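Local coordinates for protein phosphomethylpyrimidine kinase (PDB 2PB9) that probably joins thiazole phosphate and pyrimidine diphosphate precursors into thiamine phosphate through its C-terminal ThiN domain, and phosphorylates hydroxymethylpyrimidine and its monophosphate, at residues I22-L27 / N62-V67; I28-T33 / I57-N62; V82-R87 / G142-I147; F121-E126 / L160-K165. All coordinates share one frame; numbering follows the deposited sequence.

Overall arrangement
From the N terminus, helix 5-21 leads into the irregular run whose first half, 22-27, meets 62-67 in contact 1 and closes the first loop. Contact 2, between 28-33 and 57-62, is nested inside that loop and shares N62 with contact 1; together they hold the small hairpin of strands 57-59 and 64-66 beside the linker that follows the helix. Further along, contact 3 pairs helix 77-86 with helix 138-149. Before its loop closes, 121-126 opens contact 4, which ends at 160-165, so contacts 3 and 4 cross. They touch where Y122 packs on helix 138-149. Contacts 1 and 3 lie on opposite sides of the chain's centre, their own centres about 27 Å apart.

Contact 1: I22-L27 / N62-V67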
loop_
_atom_site.group_PDB
_atom_site.type_symbol
_atom_site.label_atom_id
_atom_site.label_comp_id
_atom_site.label_asym_id
_atom_site.label_seq_id
_atom_site.Cartn_x
_atom_site.Cartn_y
_atom_site.Cartn_z
ATOM N N ILE A 22 -12.418 6.624 32.920
ATOM C CA ILE A 22 -13.423 7.050 31.945
ATOM C C ILE A 22 -13.684 5.954 30.915
ATOM O O ILE A 22 -14.549 6.089 30.053
ATOM C CB ILE A 22 -13.018 8.361 31.223
ATOM C CG1 ILE A 22 -11.706 8.180 30.461
ATOM C CG2 ILE A 22 -12.890 9.489 32.242
ATOM C CD1 ILE A 22 -11.258 9.439 29.738
ATOM N N ASN A 23 -12.918 4.871 31.022
ATOM C CA ASN A 23 -13.053 3.700 30.157
ATOM C C ASN A 23 -13.205 3.971 28.661
ATOM O O ASN A 23 -14.263 3.727 28.082
ATOM C CB ASN A 23 -14.236 2.853 30.630
ATOM C CG ASN A 23 -14.433 1.603 29.790
ATOM O OD1 ASN A 23 -13.527 0.777 29.667
ATOM N ND2 ASN A 23 -15.621 1.460 29.203
ATOM N N PRO A 24 -12.136 4.457 28.015
ATOM C CA PRO A 24 -12.090 4.779 26.586
ATOM C C PRO A 24 -11.654 3.592 25.721
ATOM O O PRO A 24 -10.558 3.584 25.161
ATOM C CB PRO A 24 -11.075 5.902 26.546
ATOM C CG PRO A 24 -10.058 5.409 27.539
ATOM C CD PRO A 24 -10.908 4.916 28.690
ATOM N N VAL A 25 -12.512 2.590 25.605
ATOM C CA VAL A 25 -12.170 1.413 24.825
ATOM C C VAL A 25 -12.170 1.667 23.316
ATOM O O VAL A 25 -11.253 1.238 22.613
ATOM C CB VAL A 25 -13.131 0.248 25.143
ATOM C CG1 VAL A 25 -12.545 -1.066 24.642
ATOM C CG2 VAL A 25 -13.386 0.189 26.640
ATOM N N ARG A 26 -13.181 2.368 22.811
ATOM C CA ARG A 26 -13.248 2.619 21.377
ATOM C C ARG A 26 -12.063 3.407 20.850
ATOM O O ARG A 26 -11.778 3.360 19.651
ATOM C CB ARG A 26 -14.537 3.361 21.010
ATOM C CG ARG A 26 -14.610 4.793 21.509
ATOM C CD ARG A 26 -15.968 5.423 21.181
ATOM N NE ARG A 26 -16.060 5.930 19.810
ATOM C CZ ARG A 26 -15.988 7.219 19.485
ATOM N NH1 ARG A 26 -15.824 8.137 20.435
ATOM N NH2 ARG A 26 -16.085 7.594 18.213
ATOM N N LEU A 27 -11.371 4.117 21.742
ATOM C CA LEU A 27 -10.229 4.943 21.350
ATOM C C LEU A 27 -8.862 4.255 21.371
ATOM O O LEU A 27 -7.873 4.829 20.926
ATOM C CB LEU A 27 -10.167 6.196 22.233
ATOM C CG LEU A 27 -11.357 7.165 22.210
ATOM C CD1 LEU A 27 -11.050 8.399 23.055
ATOM C CD2 LEU A 27 -11.656 7.575 20.774
ATOM N N ASN A 62 -14.189 -5.137 28.254
ATOM C CA ASN A 62 -14.929 -4.075 27.608
ATOM C C ASN A 62 -14.362 -2.854 28.296
ATOM O O ASN A 62 -15.089 -1.953 28.714
ATOM C CB ASN A 62 -16.426 -4.193 27.894
ATOM C CG ASN A 62 -17.232 -3.051 27.280
ATOM O OD1 ASN A 62 -16.670 -2.125 26.688
ATOM N ND2 ASN A 62 -18.554 -3.111 27.430
ATOM N N SER A 63 -13.046 -2.857 28.440
ATOM C CA SER A 63 -12.356 -1.753 29.083
ATOM C C SER A 63 -10.901 -1.677 28.644
ATOM O O SER A 63 -10.490 -2.327 27.684
ATOM C CB SER A 63 -12.444 -1.891 30.608
ATOM O OG SER A 63 -11.949 -3.146 31.030
ATOM N N VAL A 64 -10.125 -0.876 29.358
ATOM C CA VAL A 64 -8.726 -0.701 29.033
ATOM C C VAL A 64 -7.874 -0.988 30.254
ATOM O O VAL A 64 -8.357 -0.961 31.387
ATOM C CB VAL A 64 -8.453 0.733 28.557
ATOM C CG1 VAL A 64 -9.497 1.133 27.530
ATOM C CG2 VAL A 64 -8.455 1.688 29.743
ATOM N N LYS A 65 -6.597 -1.258 30.025
ATOM C CA LYS A 65 -5.709 -1.553 31.127
ATOM C C LYS A 65 -4.300 -1.107 30.815
ATOM O O LYS A 65 -3.793 -1.342 29.721
ATOM C CB LYS A 65 -5.738 -3.057 31.416
ATOM C CG LYS A 65 -4.845 -3.508 32.553
ATOM C CD LYS A 65 -5.033 -4.988 32.840
ATOM C CE LYS A 65 -4.039 -5.477 33.879
ATOM N NZ LYS A 65 -4.283 -6.897 34.240
ATOM N N ALA A 66 -3.683 -0.428 31.776
ATOM C CA ALA A 66 -2.304 0.027 31.634
ATOM C C ALA A 66 -1.511 -1.178 32.089
ATOM O O ALA A 66 -1.582 -1.560 33.250
ATOM C CB ALA A 66 -2.037 1.210 32.550
ATOM N N VAL A 67 -0.768 -1.791 31.179
ATOM C CA VAL A 67 -0.014 -2.989 31.534
ATOM C C VAL A 67 0.997 -2.796 32.647
ATOM O O VAL A 67 1.262 -3.719 33.402
ATOM C CB VAL A 67 0.720 -3.581 30.313
ATOM C CG1 VAL A 67 1.561 -4.781 30.743
ATOM C CG2 VAL A 67 -0.294 -3.992 29.259
#
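V25 and S63 mark the closest approach of the two backbones, their CA atoms 5.3 Å apart. Segment 22-27 is the irregular run leaving helix 5-21. N23 is the first residue to break the helical path, with a positive phi (45°) that asparagine adopts more readily than most side-chain-bearing residues. Segment 62-67 comes out of a turn and becomes extended at strand 64-66. No clear backbone hydrogen bond joins the two, and the contact is mainly one of shape. V25 points its CB at the other segment. With CG1 anti to the backbone N (chi1 -164°), the second methyl, CG2, is the branch that touches: V25 CG2 lies 3.3 Å from S63 CA, against the backbone of the turn. The same V25 CG2 is 4.1 Å from V64 CG1. V64 answers from its strand with both branches. Its CG1 sits 3.6 Å from P24 O, and its CG2 comes to 4.2 Å from P24 CD, the proline ring and the valine crossing at about a right angle. Compact beta-branched valines suit both places: the short side chain of V25 lets CG2 lie against the backbone at N62 and S63, and V64 takes a buried position on strand 64-66. P24 gives a rigid apolar edge whose ring also packs on F19 of helix 5-21, and V64 touches E20. The arrangement is that of a two-stranded antiparallel hairpin, 57-59 with 64-66, packed by its second strand against a helix end and the linker after it, within the ThiN domain.

Contact 2: I28-T33 / I57-N62; sequences IPEVGT and IVKYGN
K59 reaches I28 through a side chain that runs almost straight to CE and then turns sharply at its last torsion (chi4 -69°), which swings the ammonium onto the backbone. K59 NZ donates to I28 O at 2.9 Å, in the carbonyl plane and on a lone pair, with a C=O...N angle of 143°. The same nitrogen also bonds to V25 O, so one flexible lysine joins two carbonyls of the linker. Its methylenes lie alongside I28, K59 CG being 4.0 Å from I28 CB. I28 sets CG2 anti to its own backbone N, and this methyl rests 3.6 Å from I57 O. The far end of the contact is a single antiparallel bridge, the hydrogen-bonded pair T33 and I57: T33 N donates to I57 O at 2.8 Å, nearly straight at 178°, and I57 N returns a bond to T33 O. Through it the linker meets the first strand of the 57-59/64-66 hairpin on the edge that strand 64-66 does not use, just before the chain enters strand 35-38. G32 takes a positive phi to make this approach; here a beta carbon would press on the preceding carbonyl oxygen, and V58 CG1 stands nearby. T33 spends its hydroxyl on N97 O. Between the lysine bond and the bridge, a water donates to P29 O at 2.8 Å and accepts a weak bond from K59 N. E30 carries its carboxylate close to K59 without a salt bridge (E30 OE2 to K59 NZ 5.3 Å), its ionic partner being R56 of the second subunit.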
loop_
_atom_site.group_PDB
_atom_site.type_symbol
_atom_site.label_atom_id
_atom_site.label_comp_id
_atom_site.label_asym_id
_atom_site.label_seq_id
_atom_site.Cartn_x
_atom_site.Cartn_y
_atom_site.Cartn_z
ATOM N N ILE A 28 -8.802 3.032 21.876
ATOM C CA ILE A 28 -7.544 2.307 21.968
ATOM C C ILE A 28 -7.196 1.525 20.705
ATOM O O ILE A 28 -7.975 0.685 20.264
ATOM C CB ILE A 28 -7.585 1.303 23.157
ATOM C CG1 ILE A 28 -7.831 2.050 24.469
ATOM C CG2 ILE A 28 -6.282 0.512 23.234
ATOM C CD1 ILE A 28 -6.663 2.835 24.955
ATOM N N PRO A 29 -6.024 1.791 20.101
ATOM C CA PRO A 29 -5.642 1.052 18.892
ATOM C C PRO A 29 -5.180 -0.367 19.254
ATOM O O PRO A 29 -5.203 -0.754 20.428
ATOM C CB PRO A 29 -4.511 1.897 18.309
ATOM C CG PRO A 29 -3.874 2.497 19.524
ATOM C CD PRO A 29 -5.068 2.885 20.372
ATOM N N GLU A 30 -4.754 -1.132 18.251
ATOM C CA GLU A 30 -4.302 -2.498 18.471
ATOM C C GLU A 30 -2.907 -2.577 19.068
ATOM O O GLU A 30 -2.605 -3.505 19.824
ATOM C CB GLU A 30 -4.342 -3.291 17.163
ATOM C CG GLU A 30 -5.741 -3.673 16.731
ATOM C CD GLU A 30 -6.437 -4.554 17.758
ATOM O OE1 GLU A 30 -6.484 -5.791 17.557
ATOM O OE2 GLU A 30 -6.929 -4.002 18.777
ATOM N N VAL A 31 -2.064 -1.607 18.731
ATOM C CA VAL A 31 -0.696 -1.566 19.228
ATOM C C VAL A 31 -0.647 -1.033 20.662
ATOM O O VAL A 31 0.396 -1.075 21.330
ATOM C CB VAL A 31 0.198 -0.695 18.303
ATOM C CG1 VAL A 31 0.083 -1.192 16.883
ATOM C CG2 VAL A 31 -0.211 0.771 18.376
ATOM N N GLY A 32 -1.792 -0.543 21.131
ATOM C CA GLY A 32 -1.883 -0.020 22.482
ATOM C C GLY A 32 -1.737 1.490 22.560
ATOM O O GLY A 32 -1.205 2.134 21.656
ATOM N N THR A 33 -2.223 2.065 23.649
ATOM C CA THR A 33 -2.113 3.495 23.827
ATOM C C THR A 33 -1.058 3.824 24.884
ATOM O O THR A 33 -0.996 3.196 25.948
ATOM C CB THR A 33 -3.474 4.125 24.233
ATOM O OG1 THR A 33 -4.337 4.155 23.092
ATOM C CG2 THR A 33 -3.283 5.558 24.768
ATOM N N ILE A 57 -1.282 1.008 27.308
ATOM C CA ILE A 57 -2.615 0.715 27.829
ATOM C C ILE A 57 -3.357 0.002 26.698
ATOM O O ILE A 57 -3.526 0.557 25.609
ATOM C CB ILE A 57 -3.353 2.010 28.218
ATOM C CG1 ILE A 57 -2.403 2.920 29.002
ATOM C CG2 ILE A 57 -4.574 1.680 29.072
ATOM C CD1 ILE A 57 -2.967 4.293 29.322
ATOM N N VAL A 58 -3.786 -1.229 26.959
ATOM C CA VAL A 58 -4.458 -2.046 25.946
ATOM C C VAL A 58 -5.930 -2.355 26.242
ATOM O O VAL A 58 -6.390 -2.200 27.380
ATOM C CB VAL A 58 -3.697 -3.387 25.781
ATOM C CG1 VAL A 58 -2.227 -3.114 25.545
ATOM C CG2 VAL A 58 -3.844 -4.242 27.031
ATOM N N LYS A 59 -6.667 -2.779 25.214
ATOM C CA LYS A 59 -8.072 -3.138 25.414
ATOM C C LYS A 59 -8.061 -4.346 26.336
ATOM O O LYS A 59 -7.342 -5.321 26.096
ATOM C CB LYS A 59 -8.772 -3.552 24.113
ATOM C CG LYS A 59 -8.987 -2.469 23.063
ATOM C CD LYS A 59 -10.085 -2.918 22.074
ATOM C CE LYS A 59 -10.090 -2.125 20.738
ATOM N NZ LYS A 59 -10.517 -0.662 20.784
ATOM N N TYR A 60 -8.835 -4.284 27.405
ATOM C CA TYR A 60 -8.881 -5.419 28.292
ATOM C C TYR A 60 -10.210 -6.102 27.970
ATOM O O TYR A 60 -10.380 -6.635 26.873
ATOM C CB TYR A 60 -8.777 -4.960 29.745
ATOM C CG TYR A 60 -8.280 -6.045 30.670
ATOM C CD1 TYR A 60 -7.293 -6.942 30.256
ATOM C CD2 TYR A 60 -8.815 -6.198 31.949
ATOM C CE1 TYR A 60 -6.859 -7.974 31.099
ATOM C CE2 TYR A 60 -8.389 -7.218 32.793
ATOM C CZ TYR A 60 -7.417 -8.103 32.364
ATOM O OH TYR A 60 -7.031 -9.131 33.191
ATOM N N GLY A 61 -11.162 -6.108 28.885
ATOM C CA GLY A 61 -12.418 -6.736 28.527
ATOM C C GLY A 61 -13.118 -5.686 27.694
ATOM O O GLY A 61 -12.694 -5.371 26.581
ATOM N N ASN A 62 -14.189 -5.137 28.254
ATOM C CA ASN A 62 -14.929 -4.075 27.608
ATOM C C ASN A 62 -14.362 -2.854 28.296
ATOM O O ASN A 62 -15.089 -1.953 28.714
ATOM C CB ASN A 62 -16.426 -4.193 27.894
ATOM C CG ASN A 62 -17.232 -3.051 27.280
ATOM O OD1 ASN A 62 -16.670 -2.125 26.688
ATOM N ND2 ASN A 62 -18.554 -3.111 27.430
HETATM O O HOH W 1 -4.677 -2.476 22.573
#

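Contact 3: V82-R87 / G142-I147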
loop_
_atom_site.group_PDB
_atom_site.type_symbol
_atom_site.label_atom_id
_atom_site.label_comp_id
_atom_site.label_asym_id
_atom_site.label_seq_id
_atom_site.Cartn_x
_atom_site.Cartn_y
_atom_site.Cartn_z
ATOM N N VAL A 82 6.540 13.687 20.716
ATOM C CA VAL A 82 6.396 14.820 21.618
ATOM C C VAL A 82 7.704 15.591 21.696
ATOM O O VAL A 82 7.705 16.816 21.764
ATOM C CB VAL A 82 5.951 14.375 23.051
ATOM C CG1 VAL A 82 7.150 14.093 23.934
ATOM C CG2 VAL A 82 5.111 15.446 23.682
ATOM N N LEU A 83 8.812 14.866 21.659
ATOM C CA LEU A 83 10.128 15.475 21.732
ATOM C C LEU A 83 10.329 16.376 20.514
ATOM O O LEU A 83 10.755 17.522 20.648
ATOM C CB LEU A 83 11.199 14.370 21.803
ATOM C CG LEU A 83 12.294 14.480 22.890
ATOM C CD1 LEU A 83 11.727 15.055 24.178
ATOM C CD2 LEU A 83 12.895 13.107 23.147
ATOM N N THR A 84 9.997 15.860 19.333
ATOM C CA THR A 84 10.122 16.613 18.084
ATOM C C THR A 84 9.157 17.802 18.070
ATOM O O THR A 84 9.483 18.897 17.592
ATOM C CB THR A 84 9.823 15.697 16.869
ATOM O OG1 THR A 84 10.902 14.772 16.698
ATOM C CG2 THR A 84 9.631 16.510 15.588
ATOM N N TYR A 85 7.962 17.573 18.599
ATOM C CA TYR A 85 6.935 18.599 18.659
ATOM C C TYR A 85 7.431 19.774 19.508
ATOM O O TYR A 85 7.186 20.930 19.179
ATOM C CB TYR A 85 5.670 17.993 19.261
ATOM C CG TYR A 85 4.453 18.877 19.231
ATOM C CD1 TYR A 85 3.477 18.726 18.239
ATOM C CD2 TYR A 85 4.231 19.814 20.242
ATOM C CE1 TYR A 85 2.304 19.480 18.261
ATOM C CE2 TYR A 85 3.064 20.572 20.282
ATOM C CZ TYR A 85 2.103 20.400 19.290
ATOM O OH TYR A 85 0.942 21.141 19.351
HETATM N N MSE A 86 8.139 19.465 20.595
HETATM C CA MSE A 86 8.670 20.496 21.488
HETATM C C MSE A 86 9.648 21.429 20.776
HETATM O O MSE A 86 9.818 22.586 21.165
HETATM C CB MSE A 86 9.342 19.847 22.703
HETATM C CG MSE A 86 8.338 19.282 23.704
HETATM SE SE MSE A 86 9.049 17.997 24.981
HETATM C CE MSE A 86 9.583 19.204 26.390
ATOM N N ARG A 87 10.295 20.920 19.736
ATOM C CA ARG A 87 11.233 21.725 18.973
ATOM C C ARG A 87 10.503 22.926 18.376
ATOM O O ARG A 87 11.129 23.879 17.915
ATOM C CB ARG A 87 11.853 20.887 17.856
ATOM C CG ARG A 87 13.249 20.378 18.169
ATOM C CD ARG A 87 13.664 19.267 17.219
ATOM N NE ARG A 87 13.489 19.647 15.821
ATOM C CZ ARG A 87 13.466 18.778 14.813
ATOM N NH1 ARG A 87 13.612 17.476 15.054
ATOM N NH2 ARG A 87 13.278 19.209 13.568
ATOM N N GLY A 142 7.263 13.318 10.116
ATOM C CA GLY A 142 5.829 13.502 10.140
ATOM C C GLY A 142 5.403 14.703 10.959
ATOM O O GLY A 142 4.657 15.554 10.468
ATOM N N ILE A 143 5.884 14.779 12.201
ATOM C CA ILE A 143 5.541 15.874 13.105
ATOM C C ILE A 143 5.830 17.246 12.496
ATOM O O ILE A 143 5.009 18.154 12.580
ATOM C CB ILE A 143 6.295 15.741 14.464
ATOM C CG1 ILE A 143 5.969 14.393 15.118
ATOM C CG2 ILE A 143 5.893 16.878 15.411
ATOM C CD1 ILE A 143 4.497 14.149 15.383
ATOM N N GLU A 144 6.994 17.390 11.877
ATOM C CA GLU A 144 7.370 18.654 11.254
ATOM C C GLU A 144 6.480 18.955 10.058
ATOM O O GLU A 144 5.984 20.065 9.897
ATOM C CB GLU A 144 8.817 18.597 10.788
ATOM C CG GLU A 144 9.812 18.361 11.888
ATOM C CD GLU A 144 11.191 18.098 11.340
ATOM O OE1 GLU A 144 11.656 18.918 10.514
ATOM O OE2 GLU A 144 11.804 17.077 11.731
ATOM N N THR A 145 6.301 17.954 9.210
ATOM C CA THR A 145 5.467 18.105 8.032
ATOM C C THR A 145 4.117 18.631 8.482
ATOM O O THR A 145 3.639 19.638 7.971
ATOM C CB THR A 145 5.303 16.749 7.320
ATOM O OG1 THR A 145 6.552 16.380 6.731
ATOM C CG2 THR A 145 4.241 16.814 6.250
ATOM N N ALA A 146 3.525 17.952 9.460
ATOM C CA ALA A 146 2.222 18.328 10.003
ATOM C C ALA A 146 2.209 19.721 10.638
ATOM O O ALA A 146 1.260 20.489 10.462
ATOM C CB ALA A 146 1.789 17.305 11.020
ATOM N N ILE A 147 3.267 20.031 11.382
ATOM C CA ILE A 147 3.402 21.315 12.058
ATOM C C ILE A 147 3.589 22.467 11.073
ATOM O O ILE A 147 3.022 23.547 11.254
ATOM C CB ILE A 147 4.586 21.270 13.082
ATOM C CG1 ILE A 147 4.102 20.610 14.385
ATOM C CG2 ILE A 147 5.130 22.669 13.347
ATOM C CD1 ILE A 147 5.155 20.486 15.478
#
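T84 and I143 make the tight heart of this helix pair, where T84 CG2 lies 3.6 Å from I143 CB. The threonine hydroxyl bonds to R80 O in its own helix, and the methyl, anti to the backbone N, is the branch presented to the isoleucine. Y85, next in the helix, continues the packing: I143 CG2 comes to 4.0 Å from Y85 CB and stands at the edge of the phenol ring, near its plane. One turn on, I147 stretches its terminal methyl obliquely to the same ring, with I147 CD1 3.7 Å from Y85 CD1. Two branched isoleucines, one turn apart, suit a flat aromatic neighbour because they offer it separate methyls, CG2 of I143 and CD1 of I147.

Towards solvent the contact is looser. Exposed R87 meets E144 in a salt bridge whose bond is weak: R87 NH2 to E144 OE2 is 3.2 Å, bent to 140°, with the guanidinium and carboxylate planes 69° apart. The E144 chain also touches the packed part, its CG 4.1 Å from T84 CG2.

The axes of the two short helical segments pass 9.4 Å apart at a crossing angle of -44°, both running broadly the same way. Both pack on the main sheet: Y85 stacks on F172 of strand 168-173, touches I157 of strand 154-159 and bonds through its hydroxyl to P154 O, while A146 of helix 138-149 also touches I157.

Contact 4: F121-E126 / L160-K165; sequences FYDRRE and LGDVGK
R124 and D162 meet as opposite charges that stay beyond salt-bridge range. R124 runs extended from CG to NE and passes obliquely by the carboxylate; R124 NE to D162 OD2 is about 4.0 Å, and the placing of that oxygen is uncertain. D123 and D162 also approach as like charges, D123 OD1 lying 4.4 Å from D162 OD1.

Van der Waals contact joins the K165 methylenes to the R124 guanidinium, the two side chains crossing at about a right angle. R124 NH1 is 3.3 Å from K165 CD, while the lysine ammonium, bent away at chi4 (-69°), stays farther off.

Among hydrogen bonds, one water accepts from R124 N at 2.9 Å and lies equally far from D123 OD1, close to the D162 carboxylate as well. D123 OD1 also takes a weak bond from R125 N at 3.2 Å, an Asx turn that opens the short 3-10 segment 124-125. On the other segment, D162 to K165 is a type II turn, where G164 readily supplies the positive phi.

Across the assembly, D123 forms a salt bridge with R125 of the third subunit, an arginine that D162 OD1 also meets; R125 of this chain does the same to D123 of the third subunit. Such an interwoven set of arginines and aspartates would probably ease the repulsion between the two carboxylates, and is consistent with these charges serving the subunit interface as well as the fold.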
loop_
_atom_site.group_PDB
_atom_site.type_symbol
_atom_site.label_atom_id
_atom_site.label_comp_id
_atom_site.label_asym_id
_atom_site.label_seq_id
_atom_site.Cartn_x
_atom_site.Cartn_y
_atom_site.Cartn_z
ATOM N N PHE A 121 -1.889 17.060 9.801
ATOM C CA PHE A 121 -1.613 15.655 9.540
ATOM C C PHE A 121 -0.398 15.540 8.660
ATOM O O PHE A 121 0.173 16.540 8.230
ATOM C CB PHE A 121 -2.804 15.010 8.811
ATOM C CG PHE A 121 -3.034 15.561 7.423
ATOM C CD1 PHE A 121 -2.266 15.122 6.340
ATOM C CD2 PHE A 121 -3.977 16.570 7.205
ATOM C CE1 PHE A 121 -2.426 15.680 5.058
ATOM C CE2 PHE A 121 -4.147 17.140 5.926
ATOM C CZ PHE A 121 -3.368 16.692 4.852
ATOM N N TYR A 122 -0.012 14.300 8.396
ATOM C CA TYR A 122 1.104 14.014 7.515
ATOM C C TYR A 122 0.809 12.693 6.832
ATOM O O TYR A 122 0.137 11.834 7.397
ATOM C CB TYR A 122 2.424 13.969 8.293
ATOM C CG TYR A 122 2.589 12.829 9.272
ATOM C CD1 TYR A 122 2.753 11.523 8.826
ATOM C CD2 TYR A 122 2.686 13.074 10.644
ATOM C CE1 TYR A 122 3.024 10.489 9.716
ATOM C CE2 TYR A 122 2.961 12.041 11.542
ATOM C CZ TYR A 122 3.134 10.753 11.068
ATOM O OH TYR A 122 3.468 9.733 11.925
ATOM N N ASP A 123 1.285 12.552 5.602
ATOM C CA ASP A 123 1.066 11.342 4.831
ATOM C C ASP A 123 2.416 10.776 4.445
ATOM O O ASP A 123 3.196 11.431 3.762
ATOM C CB ASP A 123 0.231 11.662 3.585
ATOM C CG ASP A 123 -0.037 10.440 2.726
ATOM O OD1 ASP A 123 0.048 9.302 3.233
ATOM O OD2 ASP A 123 -0.349 10.619 1.535
ATOM N N ARG A 124 2.684 9.558 4.896
ATOM C CA ARG A 124 3.944 8.891 4.620
ATOM C C ARG A 124 4.168 8.659 3.128
ATOM O O ARG A 124 5.302 8.419 2.693
ATOM C CB ARG A 124 3.997 7.561 5.380
ATOM C CG ARG A 124 4.146 7.732 6.879
ATOM C CD ARG A 124 3.847 6.456 7.661
ATOM N NE ARG A 124 4.152 6.644 9.080
ATOM C CZ ARG A 124 3.769 5.833 10.065
ATOM N NH1 ARG A 124 3.045 4.744 9.809
ATOM N NH2 ARG A 124 4.113 6.125 11.316
ATOM N N ARG A 125 3.096 8.725 2.344
ATOM C CA ARG A 125 3.229 8.528 0.910
ATOM C C ARG A 125 3.952 9.713 0.285
ATOM O O ARG A 125 4.525 9.605 -0.798
ATOM C CB ARG A 125 1.859 8.336 0.256
ATOM C CG ARG A 125 1.398 6.893 0.229
ATOM C CD ARG A 125 0.062 6.760 -0.478
ATOM N NE ARG A 125 -0.911 7.669 0.111
ATOM C CZ ARG A 125 -2.203 7.714 -0.203
ATOM N NH1 ARG A 125 -2.710 6.896 -1.120
ATOM N NH2 ARG A 125 -2.994 8.583 0.416
ATOM N N GLU A 126 3.936 10.843 0.981
ATOM C CA GLU A 126 4.597 12.042 0.476
ATOM C C GLU A 126 5.986 12.184 1.103
ATOM O O GLU A 126 6.623 13.238 1.019
ATOM C CB GLU A 126 3.729 13.269 0.776
ATOM C CG GLU A 126 2.262 13.064 0.383
ATOM C CD GLU A 126 1.436 14.336 0.432
ATOM O OE1 GLU A 126 1.666 15.230 -0.407
ATOM O OE2 GLU A 126 0.552 14.443 1.307
ATOM N N LEU A 160 -2.951 8.602 8.115
ATOM C CA LEU A 160 -3.625 7.385 7.673
ATOM C C LEU A 160 -2.609 6.239 7.623
ATOM O O LEU A 160 -1.399 6.467 7.692
ATOM C CB LEU A 160 -4.233 7.591 6.285
ATOM C CG LEU A 160 -5.270 8.695 6.124
ATOM C CD1 LEU A 160 -5.737 8.742 4.682
ATOM C CD2 LEU A 160 -6.432 8.436 7.051
ATOM N N GLY A 161 -3.096 5.013 7.476
ATOM C CA GLY A 161 -2.199 3.873 7.458
ATOM C C GLY A 161 -1.300 3.746 6.249
ATOM O O GLY A 161 -1.494 4.422 5.243
ATOM N N ASP A 162 -0.301 2.876 6.364
ATOM C CA ASP A 162 0.648 2.603 5.284
ATOM C C ASP A 162 0.953 1.114 5.327
ATOM O O ASP A 162 0.564 0.437 6.277
ATOM C CB ASP A 162 1.923 3.428 5.458
ATOM C CG ASP A 162 1.720 4.892 5.081
ATOM O OD1 ASP A 162 1.523 5.199 3.873
ATOM O OD2 ASP A 162 1.747 5.735 6.002
ATOM N N VAL A 163 1.635 0.592 4.311
ATOM C CA VAL A 163 1.913 -0.844 4.290
ATOM C C VAL A 163 2.557 -1.307 5.595
ATOM O O VAL A 163 3.574 -0.774 6.029
ATOM C CB VAL A 163 2.804 -1.242 3.086
ATOM C CG1 VAL A 163 2.995 -2.761 3.052
ATOM C CG2 VAL A 163 2.154 -0.774 1.791
ATOM N N GLY A 164 1.926 -2.294 6.221
ATOM C CA GLY A 164 2.417 -2.826 7.475
ATOM C C GLY A 164 2.250 -1.895 8.668
ATOM O O GLY A 164 2.560 -2.290 9.789
ATOM N N LYS A 165 1.759 -0.673 8.455
ATOM C CA LYS A 165 1.607 0.276 9.563
ATOM C C LYS A 165 0.209 0.866 9.666
ATOM O O LYS A 165 -0.357 1.335 8.679
ATOM C CB LYS A 165 2.620 1.422 9.420
ATOM C CG LYS A 165 4.065 0.975 9.215
ATOM C CD LYS A 165 4.971 2.170 8.953
ATOM C CE LYS A 165 6.275 1.776 8.227
ATOM N NZ LYS A 165 7.237 0.962 9.045
HETATM O O HOH W 2 0.531 7.799 5.692
#